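Local coordinates for FYVE, RhoGEF and PH domain-containing protein 5 (Homo sapiens, PDB 3MPX), which activates the small GTPase CDC42 by exchanging bound GDP for free GTP, and is seen here in its DH and first PH domains, at residues A121-Q126 with L167-R172; F174-L179 with S202-V207; H229-Q234 with H262-N267. One frame throughout, in Å; residues are numbered along the deposited sequence.

Contact 1: A121-Q126 with L167-R172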
loop_
_atom_site.group_PDB
_atom_site.type_symbol
_atom_site.label_atom_id
_atom_site.label_comp_id
_atom_site.label_asym_id
_atom_site.label_seq_id
_atom_site.Cartn_x
_atom_site.Cartn_y
_atom_site.Cartn_z
ATOM N N ALA A 121 3.140 0.136 15.279
ATOM C CA ALA A 121 2.909 1.520 15.692
ATOM C C ALA A 121 4.221 2.210 16.061
ATOM O O ALA A 121 4.465 3.342 15.647
ATOM C CB ALA A 121 1.974 1.537 16.881
ATOM N N THR A 122 5.077 1.495 16.814
ATOM C CA THR A 122 6.391 1.939 17.266
ATOM C C THR A 122 7.334 2.101 16.067
ATOM O O THR A 122 8.103 3.059 16.034
ATOM C CB THR A 122 6.888 0.946 18.322
ATOM O OG1 THR A 122 6.092 1.124 19.487
ATOM C CG2 THR A 122 8.325 1.143 18.690
ATOM N N HIS A 123 7.260 1.171 15.083
ATOM C CA HIS A 123 8.086 1.199 13.877
ATOM C C HIS A 123 7.738 2.405 13.034
ATOM O O HIS A 123 8.630 3.146 12.647
ATOM C CB HIS A 123 7.932 -0.092 13.068
ATOM C CG HIS A 123 8.768 -0.135 11.818
ATOM N ND1 HIS A 123 8.220 -0.503 10.590
ATOM C CD2 HIS A 123 10.085 0.123 11.646
ATOM C CE1 HIS A 123 9.217 -0.459 9.726
ATOM N NE2 HIS A 123 10.356 -0.081 10.313
ATOM N N ILE A 124 6.430 2.626 12.808
ATOM C CA ILE A 124 5.848 3.743 12.059
ATOM C C ILE A 124 6.309 5.081 12.665
ATOM O O ILE A 124 6.765 5.938 11.918
ATOM C CB ILE A 124 4.299 3.585 12.099
ATOM C CG1 ILE A 124 3.802 2.628 10.986
ATOM C CG2 ILE A 124 3.590 4.935 12.035
ATOM C CD1 ILE A 124 2.440 2.040 11.203
ATOM N N LEU A 125 6.219 5.231 14.016
ATOM C CA LEU A 125 6.568 6.438 14.769
ATOM C C LEU A 125 8.000 6.909 14.574
ATOM O O LEU A 125 8.240 8.116 14.621
ATOM C CB LEU A 125 6.292 6.277 16.287
ATOM C CG LEU A 125 4.823 6.284 16.744
ATOM C CD1 LEU A 125 4.707 5.821 18.117
ATOM C CD2 LEU A 125 4.173 7.632 16.597
ATOM N N GLN A 126 8.945 5.982 14.361
ATOM C CA GLN A 126 10.360 6.345 14.159
ATOM C C GLN A 126 10.890 6.025 12.735
ATOM O O GLN A 126 12.056 6.303 12.435
ATOM C CB GLN A 126 11.258 5.723 15.248
ATOM C CG GLN A 126 11.147 4.217 15.362
ATOM C CD GLN A 126 11.535 3.746 16.733
ATOM O OE1 GLN A 126 12.671 3.936 17.208
ATOM N NE2 GLN A 126 10.611 3.063 17.371
ATOM N N LEU A 167 8.673 0.417 3.119
ATOM C CA LEU A 167 7.264 0.808 3.051
ATOM C C LEU A 167 6.461 -0.496 2.954
ATOM O O LEU A 167 5.343 -0.575 3.475
ATOM C CB LEU A 167 6.971 1.641 1.779
ATOM C CG LEU A 167 7.642 3.006 1.601
ATOM C CD1 LEU A 167 7.436 3.507 0.198
ATOM C CD2 LEU A 167 7.080 4.036 2.560
ATOM N N ARG A 168 7.056 -1.522 2.284
ATOM C CA ARG A 168 6.504 -2.859 2.071
ATOM C C ARG A 168 6.138 -3.548 3.406
ATOM O O ARG A 168 5.177 -4.313 3.442
ATOM C CB ARG A 168 7.464 -3.715 1.224
ATOM C CG ARG A 168 7.191 -3.653 -0.274
ATOM C CD ARG A 168 8.359 -4.179 -1.067
ATOM N NE ARG A 168 8.830 -3.213 -2.066
ATOM C CZ ARG A 168 9.896 -3.390 -2.846
ATOM N NH1 ARG A 168 10.620 -4.501 -2.753
ATOM N NH2 ARG A 168 10.246 -2.458 -3.723
ATOM N N VAL A 169 6.857 -3.222 4.500
ATOM C CA VAL A 169 6.575 -3.687 5.862
ATOM C C VAL A 169 5.238 -3.069 6.327
ATOM O O VAL A 169 4.309 -3.809 6.625
ATOM C CB VAL A 169 7.762 -3.367 6.821
ATOM C CG1 VAL A 169 7.389 -3.506 8.302
ATOM C CG2 VAL A 169 8.978 -4.223 6.482
ATOM N N VAL A 170 5.136 -1.720 6.326
ATOM C CA VAL A 170 3.985 -0.903 6.751
ATOM C C VAL A 170 2.750 -1.084 5.824
ATOM O O VAL A 170 1.624 -0.793 6.222
ATOM C CB VAL A 170 4.440 0.585 6.805
ATOM C CG1 VAL A 170 3.351 1.516 7.351
ATOM C CG2 VAL A 170 5.729 0.740 7.592
ATOM N N GLN A 171 2.975 -1.501 4.588
ATOM C CA GLN A 171 1.928 -1.677 3.591
ATOM C C GLN A 171 0.965 -2.860 3.938
ATOM O O GLN A 171 -0.240 -2.770 3.665
ATOM C CB GLN A 171 2.596 -1.816 2.209
ATOM C CG GLN A 171 1.767 -2.432 1.104
ATOM C CD GLN A 171 2.628 -2.671 -0.096
ATOM O OE1 GLN A 171 2.649 -1.866 -1.011
ATOM N NE2 GLN A 171 3.392 -3.756 -0.095
ATOM N N ARG A 172 1.484 -3.929 4.584
ATOM C CA ARG A 172 0.667 -5.081 4.985
ATOM C C ARG A 172 -0.549 -4.665 5.820
ATOM O O ARG A 172 -1.605 -5.305 5.734
ATOM C CB ARG A 172 1.507 -6.073 5.794
ATOM C CG ARG A 172 0.861 -7.449 5.984
ATOM C CD ARG A 172 0.561 -8.179 4.676
ATOM N NE ARG A 172 -0.136 -9.433 4.938
ATOM C CZ ARG A 172 -1.032 -9.986 4.134
ATOM N NH1 ARG A 172 -1.595 -11.137 4.458
ATOM N NH2 ARG A 172 -1.376 -9.388 2.998
#

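Contact 2: F174-L179 with S202-V207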
loop_
_atom_site.group_PDB
_atom_site.type_symbol
_atom_site.label_atom_id
_atom_site.label_comp_id
_atom_site.label_asym_id
_atom_site.label_seq_id
_atom_site.Cartn_x
_atom_site.Cartn_y
_atom_site.Cartn_z
ATOM N N PHE A 174 -2.352 -1.854 5.559
ATOM C CA PHE A 174 -3.418 -1.343 4.678
ATOM C C PHE A 174 -4.100 -2.514 3.900
ATOM O O PHE A 174 -5.292 -2.447 3.590
ATOM C CB PHE A 174 -2.885 -0.239 3.743
ATOM C CG PHE A 174 -2.245 0.929 4.475
ATOM C CD1 PHE A 174 -3.018 1.824 5.212
ATOM C CD2 PHE A 174 -0.872 1.152 4.402
ATOM C CE1 PHE A 174 -2.425 2.899 5.892
ATOM C CE2 PHE A 174 -0.283 2.235 5.086
ATOM C CZ PHE A 174 -1.065 3.094 5.835
ATOM N N GLN A 175 -3.346 -3.609 3.673
ATOM C CA GLN A 175 -3.802 -4.838 3.053
ATOM C C GLN A 175 -4.785 -5.570 3.964
ATOM O O GLN A 175 -5.838 -5.994 3.484
ATOM C CB GLN A 175 -2.608 -5.724 2.673
ATOM C CG GLN A 175 -1.913 -5.283 1.365
ATOM C CD GLN A 175 -0.586 -5.966 1.115
ATOM O OE1 GLN A 175 -0.226 -6.964 1.746
ATOM N NE2 GLN A 175 0.188 -5.430 0.192
ATOM N N TYR A 176 -4.493 -5.670 5.284
ATOM C CA TYR A 176 -5.417 -6.304 6.236
ATOM C C TYR A 176 -6.753 -5.531 6.210
ATOM O O TYR A 176 -7.803 -6.145 6.079
ATOM C CB TYR A 176 -4.853 -6.297 7.658
ATOM C CG TYR A 176 -3.651 -7.176 7.932
ATOM C CD1 TYR A 176 -3.513 -8.418 7.315
ATOM C CD2 TYR A 176 -2.723 -6.831 8.910
ATOM C CE1 TYR A 176 -2.431 -9.251 7.599
ATOM C CE2 TYR A 176 -1.639 -7.657 9.204
ATOM C CZ TYR A 176 -1.485 -8.854 8.530
ATOM O OH TYR A 176 -0.403 -9.646 8.811
ATOM N N GLN A 177 -6.695 -4.180 6.244
ATOM C CA GLN A 177 -7.841 -3.279 6.136
ATOM C C GLN A 177 -8.678 -3.577 4.903
ATOM O O GLN A 177 -9.867 -3.825 5.053
ATOM C CB GLN A 177 -7.371 -1.830 6.111
ATOM C CG GLN A 177 -7.054 -1.299 7.504
ATOM C CD GLN A 177 -6.594 0.142 7.546
ATOM O OE1 GLN A 177 -6.728 0.806 8.578
ATOM N NE2 GLN A 177 -6.013 0.661 6.452
ATOM N N VAL A 178 -8.069 -3.644 3.702
ATOM C CA VAL A 178 -8.839 -3.929 2.478
ATOM C C VAL A 178 -9.383 -5.378 2.473
ATOM O O VAL A 178 -10.555 -5.568 2.154
ATOM C CB VAL A 178 -8.158 -3.550 1.120
ATOM C CG1 VAL A 178 -7.636 -2.127 1.128
ATOM C CG2 VAL A 178 -7.056 -4.520 0.718
ATOM N N LEU A 179 -8.556 -6.370 2.851
ATOM C CA LEU A 179 -8.967 -7.772 2.888
ATOM C C LEU A 179 -10.072 -8.000 3.911
ATOM O O LEU A 179 -11.069 -8.657 3.585
ATOM C CB LEU A 179 -7.777 -8.703 3.203
ATOM C CG LEU A 179 -6.918 -9.137 2.026
ATOM C CD1 LEU A 179 -5.462 -9.153 2.400
ATOM C CD2 LEU A 179 -7.304 -10.516 1.561
ATOM N N SER A 202 -10.712 -2.131 13.731
ATOM C CA SER A 202 -10.487 -0.930 14.520
ATOM C C SER A 202 -9.094 -0.986 15.172
ATOM O O SER A 202 -8.417 0.052 15.275
ATOM C CB SER A 202 -11.608 -0.730 15.537
ATOM O OG SER A 202 -11.461 -1.621 16.624
ATOM N N LEU A 203 -8.656 -2.212 15.537
ATOM C CA LEU A 203 -7.348 -2.499 16.127
ATOM C C LEU A 203 -6.265 -2.087 15.125
ATOM O O LEU A 203 -5.309 -1.433 15.516
ATOM C CB LEU A 203 -7.253 -4.012 16.500
ATOM C CG LEU A 203 -5.986 -4.528 17.221
ATOM C CD1 LEU A 203 -6.302 -5.684 18.152
ATOM C CD2 LEU A 203 -4.939 -5.027 16.225
ATOM N N ILE A 204 -6.423 -2.448 13.844
ATOM C CA ILE A 204 -5.460 -2.127 12.782
ATOM C C ILE A 204 -5.553 -0.657 12.429
ATOM O O ILE A 204 -4.526 -0.058 12.111
ATOM C CB ILE A 204 -5.648 -3.050 11.537
ATOM C CG1 ILE A 204 -5.175 -4.484 11.837
ATOM C CG2 ILE A 204 -4.943 -2.509 10.277
ATOM C CD1 ILE A 204 -5.912 -5.528 11.016
ATOM N N SER A 205 -6.773 -0.067 12.480
ATOM C CA SER A 205 -6.960 1.345 12.141
ATOM C C SER A 205 -6.280 2.214 13.165
ATOM O O SER A 205 -5.764 3.243 12.787
ATOM C CB SER A 205 -8.429 1.713 11.981
ATOM O OG SER A 205 -9.055 1.989 13.225
ATOM N N LYS A 206 -6.198 1.759 14.444
ATOM C CA LYS A 206 -5.496 2.447 15.531
ATOM C C LYS A 206 -4.008 2.533 15.152
ATOM O O LYS A 206 -3.392 3.590 15.325
ATOM C CB LYS A 206 -5.668 1.687 16.858
ATOM C CG LYS A 206 -6.677 2.303 17.845
ATOM C CD LYS A 206 -7.869 1.377 18.211
ATOM C CE LYS A 206 -7.537 0.085 18.965
ATOM N NZ LYS A 206 -8.714 -0.841 19.109
ATOM N N VAL A 207 -3.472 1.455 14.538
ATOM C CA VAL A 207 -2.077 1.370 14.090
ATOM C C VAL A 207 -1.828 2.192 12.811
ATOM O O VAL A 207 -0.854 2.933 12.782
ATOM C CB VAL A 207 -1.574 -0.094 13.938
ATOM C CG1 VAL A 207 -0.064 -0.134 13.718
ATOM C CG2 VAL A 207 -1.943 -0.939 15.150
#

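Contact 3: H229-Q234 with H262-N267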
loop_
_atom_site.group_PDB
_atom_site.type_symbol
_atom_site.label_atom_id
_atom_site.label_comp_id
_atom_site.label_asym_id
_atom_site.label_seq_id
_atom_site.Cartn_x
_atom_site.Cartn_y
_atom_site.Cartn_z
ATOM N N HIS A 229 -6.416 -2.482 -5.002
ATOM C CA HIS A 229 -7.501 -3.380 -4.600
ATOM C C HIS A 229 -8.840 -3.085 -5.321
ATOM O O HIS A 229 -9.630 -4.018 -5.539
ATOM C CB HIS A 229 -7.683 -3.334 -3.066
ATOM C CG HIS A 229 -8.674 -4.331 -2.554
ATOM N ND1 HIS A 229 -8.321 -5.665 -2.341
ATOM C CD2 HIS A 229 -9.992 -4.176 -2.269
ATOM C CE1 HIS A 229 -9.432 -6.272 -1.933
ATOM N NE2 HIS A 229 -10.462 -5.418 -1.862
ATOM N N SER A 230 -9.103 -1.798 -5.679
ATOM C CA SER A 230 -10.356 -1.450 -6.345
ATOM C C SER A 230 -10.310 -1.769 -7.838
ATOM O O SER A 230 -11.283 -2.309 -8.367
ATOM C CB SER A 230 -10.723 0.009 -6.106
ATOM O OG SER A 230 -9.771 0.898 -6.659
ATOM N N VAL A 231 -9.183 -1.474 -8.509
ATOM C CA VAL A 231 -9.036 -1.717 -9.941
ATOM C C VAL A 231 -8.787 -3.213 -10.263
ATOM O O VAL A 231 -7.805 -3.791 -9.792
ATOM C CB VAL A 231 -7.947 -0.824 -10.601
ATOM C CG1 VAL A 231 -8.063 -0.863 -12.122
ATOM C CG2 VAL A 231 -8.002 0.617 -10.097
ATOM N N ARG A 232 -9.680 -3.818 -11.088
ATOM C CA ARG A 232 -9.562 -5.166 -11.655
ATOM C C ARG A 232 -8.673 -4.947 -12.912
ATOM O O ARG A 232 -9.154 -4.430 -13.934
ATOM C CB ARG A 232 -10.945 -5.718 -12.073
ATOM C CG ARG A 232 -11.535 -6.760 -11.146
ATOM C CD ARG A 232 -13.031 -6.573 -10.999
ATOM N N GLY A 233 -7.375 -5.243 -12.778
ATOM C CA GLY A 233 -6.403 -5.041 -13.852
ATOM C C GLY A 233 -5.090 -4.387 -13.454
ATOM O O GLY A 233 -4.094 -4.558 -14.161
ATOM N N GLN A 234 -5.085 -3.590 -12.359
ATOM C CA GLN A 234 -3.896 -2.915 -11.826
ATOM C C GLN A 234 -3.405 -3.720 -10.621
ATOM O O GLN A 234 -4.126 -3.854 -9.618
ATOM C CB GLN A 234 -4.178 -1.458 -11.454
ATOM N N HIS A 262 -13.557 6.086 -15.283
ATOM C CA HIS A 262 -13.027 6.597 -14.024
ATOM C C HIS A 262 -11.524 6.736 -14.111
ATOM O O HIS A 262 -10.855 5.758 -14.422
ATOM C CB HIS A 262 -13.453 5.729 -12.830
ATOM C CG HIS A 262 -13.202 6.401 -11.523
ATOM N ND1 HIS A 262 -14.122 7.275 -10.980
ATOM C CD2 HIS A 262 -12.087 6.395 -10.749
ATOM C CE1 HIS A 262 -13.563 7.738 -9.875
ATOM N NE2 HIS A 262 -12.335 7.237 -9.696
ATOM N N LEU A 263 -10.989 7.940 -13.821
ATOM C CA LEU A 263 -9.557 8.261 -13.941
ATOM C C LEU A 263 -8.758 8.364 -12.635
ATOM O O LEU A 263 -9.051 9.246 -11.820
ATOM C CB LEU A 263 -9.368 9.623 -14.669
ATOM C CG LEU A 263 -9.958 9.874 -16.060
ATOM C CD1 LEU A 263 -9.342 11.096 -16.651
ATOM C CD2 LEU A 263 -9.725 8.706 -17.007
ATOM N N PHE A 264 -7.650 7.583 -12.507
ATOM C CA PHE A 264 -6.725 7.710 -11.371
ATOM C C PHE A 264 -5.419 8.368 -11.866
ATOM O O PHE A 264 -4.607 7.706 -12.508
ATOM C CB PHE A 264 -6.441 6.362 -10.714
ATOM C CG PHE A 264 -7.616 5.664 -10.090
ATOM C CD1 PHE A 264 -8.020 5.967 -8.794
ATOM C CD2 PHE A 264 -8.299 4.666 -10.781
ATOM C CE1 PHE A 264 -9.081 5.283 -8.204
ATOM C CE2 PHE A 264 -9.381 3.995 -10.186
ATOM C CZ PHE A 264 -9.755 4.302 -8.905
ATOM N N LEU A 265 -5.251 9.679 -11.612
ATOM C CA LEU A 265 -4.071 10.445 -12.039
ATOM C C LEU A 265 -2.947 10.490 -10.967
ATOM O O LEU A 265 -3.104 11.052 -9.883
ATOM C CB LEU A 265 -4.437 11.877 -12.523
ATOM C CG LEU A 265 -3.306 12.930 -12.605
ATOM C CD1 LEU A 265 -2.514 12.821 -13.880
ATOM C CD2 LEU A 265 -3.840 14.328 -12.463
HETATM N N MSE A 266 -1.801 9.908 -11.332
HETATM C CA MSE A 266 -0.570 9.898 -10.556
HETATM C C MSE A 266 0.422 10.792 -11.291
HETATM O O MSE A 266 0.226 11.083 -12.477
HETATM C CB MSE A 266 0.016 8.479 -10.473
HETATM C CG MSE A 266 -0.214 7.815 -9.154
HETATM SE SE MSE A 266 -1.868 6.804 -9.133
HETATM C CE MSE A 266 -1.409 5.315 -10.320
ATOM N N ASN A 267 1.515 11.181 -10.610
ATOM C CA ASN A 267 2.588 11.967 -11.221
ATOM C C ASN A 267 3.343 11.085 -12.225
ATOM O O ASN A 267 3.889 11.562 -13.220
ATOM C CB ASN A 267 3.537 12.501 -10.137
ATOM C CG ASN A 267 4.052 11.481 -9.138
ATOM O OD1 ASN A 267 4.097 10.258 -9.378
ATOM N ND2 ASN A 267 4.504 11.989 -7.999
#

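Contact 1: A121-Q126 with L167-R172
His-123 and Ile-124 on one helix meet Val-169 and Val-170 on another, two adjacent residues against two, and the two methyls of Val-170 go to different partners. The short segments cross steeply in an antiparallel sense, at 136° between their directions, with axes 10.9 Å apart and Ile-124 and Val-170 as the nearest pair of CA atoms. The imidazole of His-123 reaches across because its CG stands anti to the backbone N (chi1 -179°). Its CE1 lies 3.8 Å from Val-169 CG1, and the two side chains cross at about a right angle. On the same ring, ND1 is 4.1 Å from Val-170 CG2. Both methyls approach the ring obliquely, and the touch is purely van der Waals.

Val-170 works in two directions at once. With CG1 anti to its own nitrogen (chi1 -175°), that methyl is left to Ile-124 while CG2 goes to the histidine. Ile-124 answers with its longer branch: CG1 comes within 3.8 Å of Val-170 CG1, and CD1 lies 4.0 Å from the same methyl. All four residues are buried. At the other nitrogen of the imidazole, NE2, the ring is hydrogen-bonded to Tyr-130 OH, which probably helps fix its turn.

Inside the helical DH domain, helix 117-138 and helix 162-184 are flanked on several sides. Helix 66-98 brings Leu-79 and Ile-82 against His-123, helix 192-214 packs Ala-211 on Ile-124, and helix 21-59 lays Leu-41 and Leu-44 against Val-169.

Contact 2: F174-L179 with S202-V207
An antiparallel helix pair of the DH domain meets here through Ile-204, whose two branches divide the opposing helix between Tyr-176 and Gln-177. The longer branch ends at CD1, 3.6 Å from Tyr-176 CB and 4.0 Å from Tyr-176 CD2, so the methyl sits at the root of the tyrosine and meets its ring obliquely. The other branch, CG2, lies 3.7 Å from Gln-177 CG, the two side chains sliding past each other in opposite directions. Helix 162-184 and helix 192-214 thus pack as consecutive members of the all-helical exchange-factor bundle, their segment axes 9.8 Å apart at 148°.

Gln-177, extended beyond CG (chi2 -179°), carries its amide to helix 192-214. There OE1 lies 3.6 Å from Ser-205 CA and is hydrogen-bonded to Thr-208 OG1. Replacing Gln-177 by an alanine is likely to uncover Ile-204 CG2 and take from Thr-208 OG1 its link to helix 162-184, leaving it the bond to Ile-204 O. The tyrosine hydroxyl extends beyond the pair to a hydrogen bond with Glu-34 of helix 21-59. Ser-205 OG turns back to its own helix, 2.9 Å from Ser-202 O, and reaches that oxygen from the same face as Lys-206 N.

Contact 3: H229-Q234 with H262-N267
The ring of Phe-264 meets Val-231 and Ser-230 obliquely, while one of its faces carries His-262 CD2, 3.6 Å above the plane and shifted toward the rim. Tyr-281 adds an edge-to-face contact with the same phenyl ring and stacks on the imidazole of His-262, making a three-ring cluster on the PH-domain sheet. Strand 257-266, which supplies Phe-264 and His-262, lies within that sheet; the short strand 231-232 runs parallel to strand 281-288 at one border of it. The contact is therefore the place where helix 218-230 ends and its chain joins the PH fold, a helix-to-sheet passage between the DH and PH parts of the exchange factor.

The main touch is between apolar groups. Val-231 is the first residue to leave helical geometry, and its CB is directed toward strand 257-266. Its CG2 comes to 3.6 Å from Phe-264 CE2 and 4.1 Å from Phe-264 CD2, so one methyl touches the ring at both carbons. The two side chains come from opposite directions: Phe-264 has CG anti to its carbonyl carbon (chi1 -63°), and the ring extends from the strand to meet the valine. Both residues are buried.

The imidazole that lies on the phenyl face is tied at both nitrogens, ND1 to Thr-249 OG1 and NE2 to Glu-247 OE1, which would hold its rotation. Ser-230, the last residue of the helix, completes the contact with a polar atom that is already engaged: its OG is hydrogen-bonded to Ile-227 O and lies 4.1 Å from Phe-264 CZ.

The three contacts follow one another in series along the chain. Contacts 1 and 2 lie within the DH domain, their centres 12 Å apart, and both draw on helix 162-184; they touch at several points, among them Ile-124 CD1, 3.8 Å from Val-207 O. Contact 3 stands about 24 Å from contact 1 and about 21 Å from contact 2, centre to centre, at the entry to the PH sheet. It still touches contact 2, since Val-178 CG2 lies 3.5 Å from His-229 ND1. Packing is thus continuous from the helical exchange domain, through helix 218-230, to the PH domain, which is consistent with a defined placement of one domain against the other.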